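Local atomic coordinates of gamma-resorcylate decarboxylase (Polaromonas, PDB entry 4QRO), a protein that probably catalyses the manganese-dependent, non-oxidative decarboxylation of gamma-resorcylate (2,6-dihydroxybenzoate) to resorcinol. Residues A[2-13]-A[50-60]; A[198-207]-A[243-253]. All blocks are in the same frame, centred on the assembly; numbering follows the deposited sequence.

Contact 1: A[2-13]-A[50-60]. With MN (manganese (II) ion), chain K; 38L (2-nitrobenzene-1,3-diol), chain M.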
loop_
_atom_site.group_PDB
_atom_site.type_symbol
_atom_site.label_atom_id
_atom_site.label_comp_id
_atom_site.label_asym_id
_atom_site.label_seq_id
_atom_site.Cartn_x
_atom_site.Cartn_y
_atom_site.Cartn_z
ATOM N N ASN A 2 3.886 11.662 30.441
ATOM C CA ASN A 2 4.995 12.587 30.221
ATOM C C ASN A 2 6.249 11.852 29.756
ATOM O O ASN A 2 6.384 10.638 29.924
ATOM C CB ASN A 2 5.330 13.368 31.504
ATOM C CG ASN A 2 4.297 14.429 31.841
ATOM O OD1 ASN A 2 3.725 15.069 30.958
ATOM N ND2 ASN A 2 4.066 14.631 33.134
ATOM N N GLY A 3 7.169 12.601 29.163
ATOM C CA GLY A 3 8.447 12.053 28.767
ATOM C C GLY A 3 8.496 11.430 27.380
ATOM O O GLY A 3 9.459 10.723 27.080
ATOM N N LYS A 4 7.501 11.684 26.520
ATOM C CA LYS A 4 7.512 11.063 25.194
ATOM C C LYS A 4 8.559 11.700 24.290
ATOM O O LYS A 4 8.957 12.874 24.455
ATOM C CB LYS A 4 6.147 11.107 24.492
ATOM C CG LYS A 4 5.076 10.246 25.148
ATOM C CD LYS A 4 3.751 10.265 24.394
ATOM C CE LYS A 4 3.080 11.639 24.339
ATOM N NZ LYS A 4 2.424 12.080 25.599
ATOM N N ILE A 5 9.021 10.888 23.357
ATOM C CA ILE A 5 9.962 11.322 22.355
ATOM C C ILE A 5 9.254 11.185 21.006
ATOM O O ILE A 5 8.595 10.186 20.745
ATOM C CB ILE A 5 11.252 10.476 22.393
ATOM C CG1 ILE A 5 11.961 10.625 23.755
ATOM C CG2 ILE A 5 12.154 10.834 21.221
ATOM C CD1 ILE A 5 13.042 9.598 23.997
ATOM N N ALA A 6 9.370 12.215 20.182
ATOM C CA ALA A 6 8.682 12.279 18.894
ATOM C C ALA A 6 9.716 12.588 17.837
ATOM O O ALA A 6 10.645 13.364 18.108
ATOM C CB ALA A 6 7.600 13.318 18.963
ATOM N N LEU A 7 9.653 11.915 16.688
ATOM C CA LEU A 7 10.700 12.064 15.656
ATOM C C LEU A 7 10.283 12.212 14.194
ATOM O O LEU A 7 11.092 11.987 13.305
ATOM C CB LEU A 7 11.728 10.917 15.770
ATOM C CG LEU A 7 11.220 9.481 15.616
ATOM C CD1 LEU A 7 12.251 8.629 14.902
ATOM C CD2 LEU A 7 10.848 8.880 16.970
ATOM N N GLU A 8 9.027 12.529 13.929
ATOM C CA GLU A 8 8.642 13.046 12.623
ATOM C C GLU A 8 7.987 14.395 12.860
ATOM O O GLU A 8 6.767 14.548 12.812
ATOM C CB GLU A 8 7.710 12.098 11.840
ATOM C CG GLU A 8 7.777 12.392 10.345
ATOM C CD GLU A 8 6.855 11.543 9.485
ATOM O OE1 GLU A 8 6.160 12.123 8.611
ATOM O OE2 GLU A 8 6.882 10.304 9.627
ATOM N N GLU A 9 8.841 15.379 13.106
ATOM C CA GLU A 9 8.445 16.657 13.638
ATOM C C GLU A 9 9.209 17.693 12.793
ATOM O O GLU A 9 10.450 17.804 12.844
ATOM C CB GLU A 9 8.798 16.769 15.145
ATOM C CG GLU A 9 8.635 15.488 16.005
ATOM C CD GLU A 9 7.228 14.883 16.003
ATOM O OE1 GLU A 9 7.088 13.636 15.786
ATOM O OE2 GLU A 9 6.248 15.632 16.225
ATOM N N HIS A 10 8.462 18.397 11.966
ATOM C CA HIS A 10 9.037 19.135 10.879
ATOM C C HIS A 10 9.098 20.630 11.141
ATOM O O HIS A 10 8.278 21.181 11.865
ATOM C CB HIS A 10 8.222 18.918 9.606
ATOM C CG HIS A 10 8.089 17.489 9.187
ATOM N ND1 HIS A 10 9.153 16.749 8.714
ATOM C CD2 HIS A 10 6.997 16.692 9.087
ATOM C CE1 HIS A 10 8.730 15.539 8.384
ATOM N NE2 HIS A 10 7.424 15.486 8.586
ATOM N N PHE A 11 10.045 21.277 10.468
ATOM C CA PHE A 11 10.139 22.738 10.440
ATOM C C PHE A 11 10.576 23.133 9.031
ATOM O O PHE A 11 10.967 22.273 8.200
ATOM C CB PHE A 11 11.185 23.233 11.458
ATOM C CG PHE A 11 12.604 22.925 11.050
ATOM C CD1 PHE A 11 13.329 23.811 10.258
ATOM C CD2 PHE A 11 13.177 21.707 11.369
ATOM C CE1 PHE A 11 14.602 23.511 9.829
ATOM C CE2 PHE A 11 14.463 21.400 10.965
ATOM C CZ PHE A 11 15.173 22.300 10.170
ATOM N N ALA A 12 10.527 24.430 8.753
ATOM C CA ALA A 12 11.012 24.953 7.468
ATOM C C ALA A 12 11.888 26.180 7.687
ATOM O O ALA A 12 11.759 26.868 8.706
ATOM C CB ALA A 12 9.852 25.316 6.572
ATOM N N THR A 13 12.794 26.412 6.743
ATOM C CA THR A 13 13.435 27.721 6.599
ATOM C C THR A 13 12.646 28.519 5.555
ATOM O O THR A 13 11.811 27.952 4.832
ATOM C CB THR A 13 14.916 27.590 6.193
ATOM O OG1 THR A 13 15.015 26.911 4.936
ATOM C CG2 THR A 13 15.682 26.804 7.242
ATOM N N HIS A 50 1.244 18.379 26.201
ATOM C CA HIS A 50 0.850 17.042 25.700
ATOM C C HIS A 50 1.934 15.978 25.922
ATOM O O HIS A 50 1.997 14.966 25.225
ATOM C CB HIS A 50 0.424 17.154 24.225
ATOM C CG HIS A 50 -0.729 18.086 24.030
ATOM N ND1 HIS A 50 -2.019 17.749 24.387
ATOM C CD2 HIS A 50 -0.777 19.370 23.600
ATOM C CE1 HIS A 50 -2.818 18.774 24.154
ATOM N NE2 HIS A 50 -2.088 19.774 23.685
ATOM N N GLY A 51 2.771 16.214 26.930
ATOM C CA GLY A 51 3.655 15.189 27.483
ATOM C C GLY A 51 4.745 14.727 26.557
ATOM O O GLY A 51 5.096 13.550 26.566
ATOM N N ILE A 52 5.242 15.636 25.709
ATOM C CA ILE A 52 6.408 15.370 24.863
ATOM C C ILE A 52 7.658 16.077 25.411
ATOM O O ILE A 52 7.683 17.305 25.545
ATOM C CB ILE A 52 6.189 15.841 23.411
ATOM C CG1 ILE A 52 4.963 15.124 22.811
ATOM C CG2 ILE A 52 7.444 15.552 22.603
ATOM C CD1 ILE A 52 4.428 15.756 21.556
ATOM N N GLU A 53 8.680 15.289 25.712
ATOM C CA GLU A 53 9.928 15.806 26.282
ATOM C C GLU A 53 10.892 16.235 25.185
ATOM O O GLU A 53 11.563 17.241 25.327
ATOM C CB GLU A 53 10.604 14.755 27.194
ATOM C CG GLU A 53 11.953 15.169 27.814
ATOM C CD GLU A 53 11.874 16.423 28.699
ATOM O OE1 GLU A 53 12.929 17.048 28.949
ATOM O OE2 GLU A 53 10.770 16.803 29.150
ATOM N N THR A 54 10.944 15.468 24.102
ATOM C CA THR A 54 11.957 15.613 23.055
ATOM C C THR A 54 11.320 15.494 21.688
ATOM O O THR A 54 10.565 14.565 21.437
ATOM C CB THR A 54 13.027 14.503 23.149
ATOM O OG1 THR A 54 13.659 14.538 24.434
ATOM C CG2 THR A 54 14.081 14.654 22.028
ATOM N N MET A 55 11.584 16.462 20.828
ATOM C CA MET A 55 11.297 16.330 19.412
ATOM C C MET A 55 12.620 16.260 18.672
ATOM O O MET A 55 13.532 17.077 18.889
ATOM C CB MET A 55 10.521 17.555 18.880
ATOM C CG MET A 55 9.023 17.514 19.059
ATOM S SD MET A 55 8.360 18.919 18.139
ATOM C CE MET A 55 6.603 18.571 18.276
ATOM N N ILE A 56 12.724 15.279 17.795
ATOM C CA ILE A 56 13.837 15.186 16.927
ATOM C C ILE A 56 13.341 15.853 15.647
ATOM O O ILE A 56 12.384 15.404 15.028
ATOM C CB ILE A 56 14.263 13.741 16.705
ATOM C CG1 ILE A 56 14.465 13.033 18.067
ATOM C CG2 ILE A 56 15.527 13.699 15.870
ATOM C CD1 ILE A 56 14.990 11.620 17.945
ATOM N N LEU A 57 13.971 16.963 15.291
ATOM C CA LEU A 57 13.435 17.873 14.296
ATOM C C LEU A 57 13.971 17.550 12.912
ATOM O O LEU A 57 15.105 17.110 12.766
ATOM C CB LEU A 57 13.803 19.319 14.671
ATOM C CG LEU A 57 13.229 19.905 15.964
ATOM C CD1 LEU A 57 13.853 21.270 16.211
ATOM C CD2 LEU A 57 11.707 19.998 15.912
ATOM N N SER A 58 13.150 17.768 11.892
ATOM C CA SER A 58 13.592 17.603 10.502
ATOM C C SER A 58 12.969 18.646 9.588
ATOM O O SER A 58 11.811 19.052 9.763
ATOM C CB SER A 58 13.230 16.188 9.958
ATOM O OG SER A 58 11.812 15.993 9.956
ATOM N N LEU A 59 13.731 18.994 8.558
ATOM C CA LEU A 59 13.310 19.898 7.512
ATOM C C LEU A 59 12.111 19.306 6.766
ATOM O O LEU A 59 11.903 18.085 6.735
ATOM C CB LEU A 59 14.494 20.120 6.552
ATOM C CG LEU A 59 14.489 21.239 5.508
ATOM C CD1 LEU A 59 14.369 22.573 6.203
ATOM C CD2 LEU A 59 15.750 21.183 4.662
ATOM N N ASN A 60 11.315 20.189 6.185
ATOM C CA ASN A 60 10.092 19.810 5.488
ATOM C C ASN A 60 10.388 19.176 4.109
ATOM O O ASN A 60 11.547 18.968 3.764
ATOM C CB ASN A 60 9.130 21.001 5.402
ATOM C CG ASN A 60 9.647 22.128 4.550
ATOM O OD1 ASN A 60 10.838 22.460 4.580
ATOM N ND2 ASN A 60 8.733 22.778 3.833
HETATM MN MN MN K . 5.963 14.059 7.656
HETATM O OAK 38L M . 4.326 13.103 6.272
HETATM N NAG 38L M . 3.271 13.552 5.918
HETATM O OAJ 38L M . 2.327 12.776 5.768
HETATM C CAA 38L M . 3.146 14.945 5.693
HETATM C CAF 38L M . 1.917 15.423 5.247
HETATM O OAH 38L M . 0.767 14.843 5.691
HETATM C CAE 38L M . 1.857 16.492 4.353
HETATM C CAD 38L M . 3.023 17.127 3.939
HETATM C CAC 38L M . 4.240 16.768 4.511
HETATM C CAB 38L M . 4.298 15.710 5.418
HETATM O OAI 38L M . 5.493 15.418 6.019
HETATM O O HOH W 1 11.663 14.708 12.539
#

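Contact 2: A[198-207]-A[243-253]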
loop_
_atom_site.group_PDB
_atom_site.type_symbol
_atom_site.label_atom_id
_atom_site.label_comp_id
_atom_site.label_asym_id
_atom_site.label_seq_id
_atom_site.Cartn_x
_atom_site.Cartn_y
_atom_site.Cartn_z
ATOM N N LEU A 198 11.098 -1.231 -0.124
ATOM C CA LEU A 198 11.224 -2.573 -0.702
ATOM C C LEU A 198 12.366 -2.708 -1.691
ATOM O O LEU A 198 13.015 -3.746 -1.738
ATOM C CB LEU A 198 9.911 -3.004 -1.358
ATOM C CG LEU A 198 8.750 -3.328 -0.414
ATOM C CD1 LEU A 198 7.431 -3.491 -1.173
ATOM C CD2 LEU A 198 9.059 -4.575 0.420
ATOM N N ARG A 199 12.607 -1.675 -2.494
ATOM C CA ARG A 199 13.789 -1.625 -3.350
ATOM C C ARG A 199 15.075 -1.780 -2.525
ATOM O O ARG A 199 15.941 -2.576 -2.891
ATOM C CB ARG A 199 13.827 -0.355 -4.202
ATOM C CG ARG A 199 12.754 -0.297 -5.281
ATOM C CD ARG A 199 12.781 1.016 -6.065
ATOM N NE ARG A 199 14.106 1.334 -6.624
ATOM C CZ ARG A 199 14.344 1.662 -7.899
ATOM N NH1 ARG A 199 13.349 1.747 -8.800
ATOM N NH2 ARG A 199 15.588 1.929 -8.283
ATOM N N LEU A 200 15.174 -1.089 -1.395
ATOM C CA LEU A 200 16.374 -1.239 -0.536
ATOM C C LEU A 200 16.523 -2.691 -0.038
ATOM O O LEU A 200 17.601 -3.272 -0.100
ATOM C CB LEU A 200 16.310 -0.296 0.660
ATOM C CG LEU A 200 16.281 1.219 0.436
ATOM C CD1 LEU A 200 16.223 1.939 1.775
ATOM C CD2 LEU A 200 17.512 1.649 -0.363
ATOM N N MET A 201 15.435 -3.264 0.466
ATOM C CA MET A 201 15.437 -4.639 1.013
ATOM C C MET A 201 15.781 -5.707 -0.049
ATOM O O MET A 201 16.637 -6.571 0.192
ATOM C CB MET A 201 14.073 -4.971 1.656
ATOM C CG MET A 201 13.754 -4.175 2.911
ATOM S SD MET A 201 12.152 -4.617 3.638
ATOM C CE MET A 201 11.247 -3.089 3.485
ATOM N N GLY A 202 15.138 -5.629 -1.209
ATOM C CA GLY A 202 15.432 -6.533 -2.349
ATOM C C GLY A 202 16.852 -6.439 -2.924
ATOM O O GLY A 202 17.398 -7.422 -3.454
ATOM N N SER A 203 17.477 -5.274 -2.795
ATOM C CA SER A 203 18.746 -5.023 -3.480
ATOM C C SER A 203 19.894 -5.785 -2.892
ATOM O O SER A 203 20.949 -5.858 -3.515
ATOM C CB SER A 203 19.091 -3.546 -3.458
ATOM O OG SER A 203 19.317 -3.132 -2.116
ATOM N N GLY A 204 19.718 -6.319 -1.685
ATOM C CA GLY A 204 20.817 -6.963 -0.967
ATOM C C GLY A 204 21.637 -5.997 -0.133
ATOM O O GLY A 204 22.664 -6.367 0.457
ATOM N N LEU A 205 21.189 -4.755 -0.042
ATOM C CA LEU A 205 21.892 -3.755 0.785
ATOM C C LEU A 205 22.130 -4.229 2.217
ATOM O O LEU A 205 23.178 -3.967 2.817
ATOM C CB LEU A 205 21.069 -2.466 0.827
ATOM C CG LEU A 205 21.714 -1.297 1.541
ATOM C CD1 LEU A 205 22.937 -0.841 0.741
ATOM C CD2 LEU A 205 20.708 -0.156 1.660
ATOM N N PHE A 206 21.145 -4.911 2.779
ATOM C CA PHE A 206 21.214 -5.305 4.184
ATOM C C PHE A 206 21.966 -6.612 4.425
ATOM O O PHE A 206 22.225 -6.952 5.581
ATOM C CB PHE A 206 19.809 -5.325 4.811
ATOM C CG PHE A 206 19.082 -4.022 4.667
ATOM C CD1 PHE A 206 19.492 -2.896 5.372
ATOM C CD2 PHE A 206 18.002 -3.902 3.805
ATOM C CE1 PHE A 206 18.850 -1.682 5.200
ATOM C CE2 PHE A 206 17.350 -2.695 3.640
ATOM C CZ PHE A 206 17.765 -1.584 4.341
ATOM N N ASP A 207 22.298 -7.334 3.350
ATOM C CA ASP A 207 23.267 -8.448 3.411
ATOM C C ASP A 207 24.673 -7.866 3.593
ATOM O O ASP A 207 25.483 -8.359 4.377
ATOM C CB ASP A 207 23.236 -9.261 2.121
ATOM C CG ASP A 207 21.937 -10.014 1.929
ATOM O OD1 ASP A 207 21.301 -10.368 2.941
ATOM O OD2 ASP A 207 21.577 -10.272 0.763
ATOM N N TYR A 243 15.519 -11.442 -6.871
ATOM C CA TYR A 243 16.161 -10.218 -6.440
ATOM C C TYR A 243 17.514 -10.620 -5.884
ATOM O O TYR A 243 17.710 -11.798 -5.553
ATOM C CB TYR A 243 15.297 -9.429 -5.443
ATOM C CG TYR A 243 14.763 -10.196 -4.254
ATOM C CD1 TYR A 243 15.625 -10.696 -3.290
ATOM C CD2 TYR A 243 13.394 -10.404 -4.073
ATOM C CE1 TYR A 243 15.156 -11.379 -2.187
ATOM C CE2 TYR A 243 12.916 -11.082 -2.941
ATOM C CZ TYR A 243 13.808 -11.574 -2.008
ATOM O OH TYR A 243 13.388 -12.266 -0.869
ATOM N N PRO A 244 18.456 -9.664 -5.808
ATOM C CA PRO A 244 19.824 -9.978 -5.395
ATOM C C PRO A 244 19.972 -10.327 -3.922
ATOM O O PRO A 244 20.905 -11.052 -3.549
ATOM C CB PRO A 244 20.614 -8.699 -5.696
ATOM C CG PRO A 244 19.726 -7.820 -6.473
ATOM C CD PRO A 244 18.337 -8.332 -6.431
ATOM N N ALA A 245 19.077 -9.827 -3.071
ATOM C CA ALA A 245 19.143 -10.190 -1.660
ATOM C C ALA A 245 19.082 -11.689 -1.475
ATOM O O ALA A 245 18.385 -12.395 -2.222
ATOM C CB ALA A 245 18.044 -9.541 -0.864
ATOM N N LYS A 246 19.757 -12.136 -0.417
ATOM C CA LYS A 246 19.873 -13.548 -0.067
ATOM C C LYS A 246 18.657 -14.141 0.619
ATOM O O LYS A 246 18.401 -15.315 0.461
ATOM C CB LYS A 246 21.088 -13.770 0.847
ATOM C CG LYS A 246 22.431 -13.819 0.131
ATOM C CD LYS A 246 23.541 -14.177 1.114
ATOM C CE LYS A 246 24.756 -14.754 0.410
ATOM N NZ LYS A 246 25.336 -13.788 -0.559
ATOM N N ARG A 247 17.913 -13.336 1.376
ATOM C CA ARG A 247 16.890 -13.843 2.279
ATOM C C ARG A 247 15.513 -13.302 1.898
ATOM O O ARG A 247 15.372 -12.658 0.860
ATOM C CB ARG A 247 17.256 -13.448 3.705
ATOM C CG ARG A 247 18.569 -14.067 4.170
ATOM C CD ARG A 247 19.151 -13.264 5.307
ATOM N NE ARG A 247 18.463 -13.577 6.545
ATOM C CZ ARG A 247 18.398 -12.783 7.615
ATOM N NH1 ARG A 247 18.960 -11.577 7.633
ATOM N NH2 ARG A 247 17.745 -13.211 8.683
ATOM N N LYS A 248 14.512 -13.615 2.726
ATOM C CA LYS A 248 13.124 -13.144 2.541
ATOM C C LYS A 248 13.043 -11.649 2.822
ATOM O O LYS A 248 13.786 -11.131 3.664
ATOM C CB LYS A 248 12.174 -13.894 3.489
ATOM C CG LYS A 248 12.041 -15.390 3.237
ATOM C CD LYS A 248 11.351 -16.042 4.431
ATOM C CE LYS A 248 11.070 -17.513 4.202
ATOM N NZ LYS A 248 9.751 -17.689 3.544
ATOM N N ILE A 249 12.159 -10.938 2.115
ATOM C CA ILE A 249 11.977 -9.512 2.379
ATOM C C ILE A 249 11.626 -9.301 3.876
ATOM O O ILE A 249 12.149 -8.393 4.521
ATOM C CB ILE A 249 10.895 -8.899 1.451
ATOM C CG1 ILE A 249 11.310 -8.978 -0.032
ATOM C CG2 ILE A 249 10.524 -7.485 1.889
ATOM C CD1 ILE A 249 12.665 -8.357 -0.361
ATOM N N VAL A 250 10.772 -10.158 4.434
ATOM C CA VAL A 250 10.347 -10.015 5.818
ATOM C C VAL A 250 11.527 -10.061 6.807
ATOM O O VAL A 250 11.459 -9.455 7.881
ATOM C CB VAL A 250 9.269 -11.057 6.216
ATOM C CG1 VAL A 250 9.863 -12.465 6.316
ATOM C CG2 VAL A 250 8.610 -10.671 7.546
ATOM N N ASP A 251 12.597 -10.764 6.449
ATOM C CA ASP A 251 13.802 -10.818 7.302
ATOM C C ASP A 251 14.433 -9.430 7.449
ATOM O O ASP A 251 14.750 -9.010 8.554
ATOM C CB ASP A 251 14.845 -11.816 6.759
ATOM C CG ASP A 251 14.373 -13.268 6.836
ATOM O OD1 ASP A 251 13.691 -13.629 7.800
ATOM O OD2 ASP A 251 14.663 -14.040 5.909
ATOM N N TYR A 252 14.562 -8.698 6.350
ATOM C CA TYR A 252 15.160 -7.339 6.388
ATOM C C TYR A 252 14.232 -6.331 7.047
ATOM O O TYR A 252 14.655 -5.465 7.800
ATOM C CB TYR A 252 15.542 -6.885 4.968
ATOM C CG TYR A 252 16.439 -7.901 4.268
ATOM C CD1 TYR A 252 17.719 -8.174 4.752
ATOM C CD2 TYR A 252 15.991 -8.608 3.169
ATOM C CE1 TYR A 252 18.538 -9.093 4.132
ATOM C CE2 TYR A 252 16.790 -9.545 2.547
ATOM C CZ TYR A 252 18.067 -9.780 3.026
ATOM O OH TYR A 252 18.855 -10.726 2.410
ATOM N N PHE A 253 12.943 -6.484 6.811
ATOM C CA PHE A 253 11.953 -5.660 7.487
ATOM C C PHE A 253 12.051 -5.823 9.001
ATOM O O PHE A 253 12.069 -4.831 9.770
ATOM C CB PHE A 253 10.549 -6.056 6.979
ATOM C CG PHE A 253 9.453 -5.108 7.382
ATOM C CD1 PHE A 253 9.525 -3.761 7.057
ATOM C CD2 PHE A 253 8.308 -5.581 8.051
ATOM C CE1 PHE A 253 8.500 -2.885 7.426
ATOM C CE2 PHE A 253 7.293 -4.707 8.413
ATOM C CZ PHE A 253 7.381 -3.362 8.099
HETATM O O HOH W 2 23.199 -9.984 -1.335
#

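Contact 1: A[2-13]-A[50-60]
Ala6 N bonds Thr54 O (2.9 Å) where strands 4-11 and 52-59 pair in parallel as the first two strands of the barrel that carries the metal site of this amidohydrolase-family enzyme. The backbone ladder starts with Lys4 N giving to Gly51 O, and the register then slips by one residue at a beta bulge, where Lys4 O accepts from both Glu53 N (2.7 Å) and Thr54 N (3.3 Å). Beyond Ala6 N, Ile56 N to Ala6 O continues it. Around Leu7 to Glu9 the strands part, and a water bridges the gap, accepting from Glu9 N and lying 2.7 Å from Ile56 O, to which it probably donates; direct bonding resumes with Ser58 N to Glu9 O. At the N-terminal end, the bends of Lys4 at chi3 and chi4 (-63° and -75°) fold its ammonium back onto His50 O (NZ to O 2.9 Å).

In the side-chain packing, Leu59 CA sits over one face of the Phe11 ring, 4.2 Å from its centroid, while Glu9 crosses Met55 at about a right angle, CB against SD and CG against CG.

Metal bonds mark the C-terminal half. Glu8 OE1 and His10 NE2 each bind manganese, with His164 and Asp287 completing the protein ligands and 2-nitrobenzene-1,3-diol chelating through OAK and OAI. At the other nitrogen of the His10 ring, ND1 lies 3.0 Å from Ser58 OG.

Contact 2: A[198-207]-A[243-253]
Asp207 grips segment 243-253 through both carboxylate oxygens. Its OD1 accepts the phenol of Tyr252 (OH to OD1 2.5 Å), near the plane of the tyrosine ring, with carboxylate and ring planes 63° apart. OD2 uses its syn lone pair for the backbone N of Lys246 (2.9 Å) and also accepts a hydrogen bond from a water. Since the Tyr252 hydroxyl in turn accepts from Arg247 N (3.0 Å), a polar chain ties Asp207 to the turn leading into helix 249-256. A phenylalanine in place of Tyr252 would probably leave Asp207 OD1 and the Arg247 N-H without this shared partner. A third bond between the segments joins the backbones, Ala245 N to Gly202 O (3.0 Å), the donor standing out of the carbonyl plane.

Apolar packing fills the angle between helices 198-202 and 249-253, whose axes cross at 109° and 9.5 Å. With CG anti to its carbonyl carbon (chi1 -67°), Met201 slides past Tyr252, its CG 3.8 Å from Tyr252 CB, and its SD reaches Ile249 CG2. Leu198 CD2 meets the same methyl at 3.6 Å. From the short helix 205-208, Phe206 CB leans on Tyr252 CD1 (3.5 Å).

The contact belongs to the helical layer outside the amidohydrolase barrel: helix 223-232 backs Leu198 and Phe253, barrel strand 257-260 meets Met201 and Phe253, and Trp181 of the second subunit packs edge-to-face with Tyr243.

Contact 1 closes before contact 2 opens along the chain, and the two lie on opposite sides of the chain's centre, their own centres 30 Å apart and their nearest atoms about 13 Å apart, without touching. They share no helix or strand. Contact 1 is strand-on-strand, in the parallel sheet that runs 4-11, 52-59, 95-97; contact 2 joins helices 188-202, 205-208 and 249-256 and the loop before the last, outside the five-stranded parallel run that includes strands 214-216 and 257-260. One therefore supplies metal ligands from the inner barrel, whereas the other joins outer elements close to the second subunit, whose Arg229 and Asn234 reach the inhibitor bound beside contact 1.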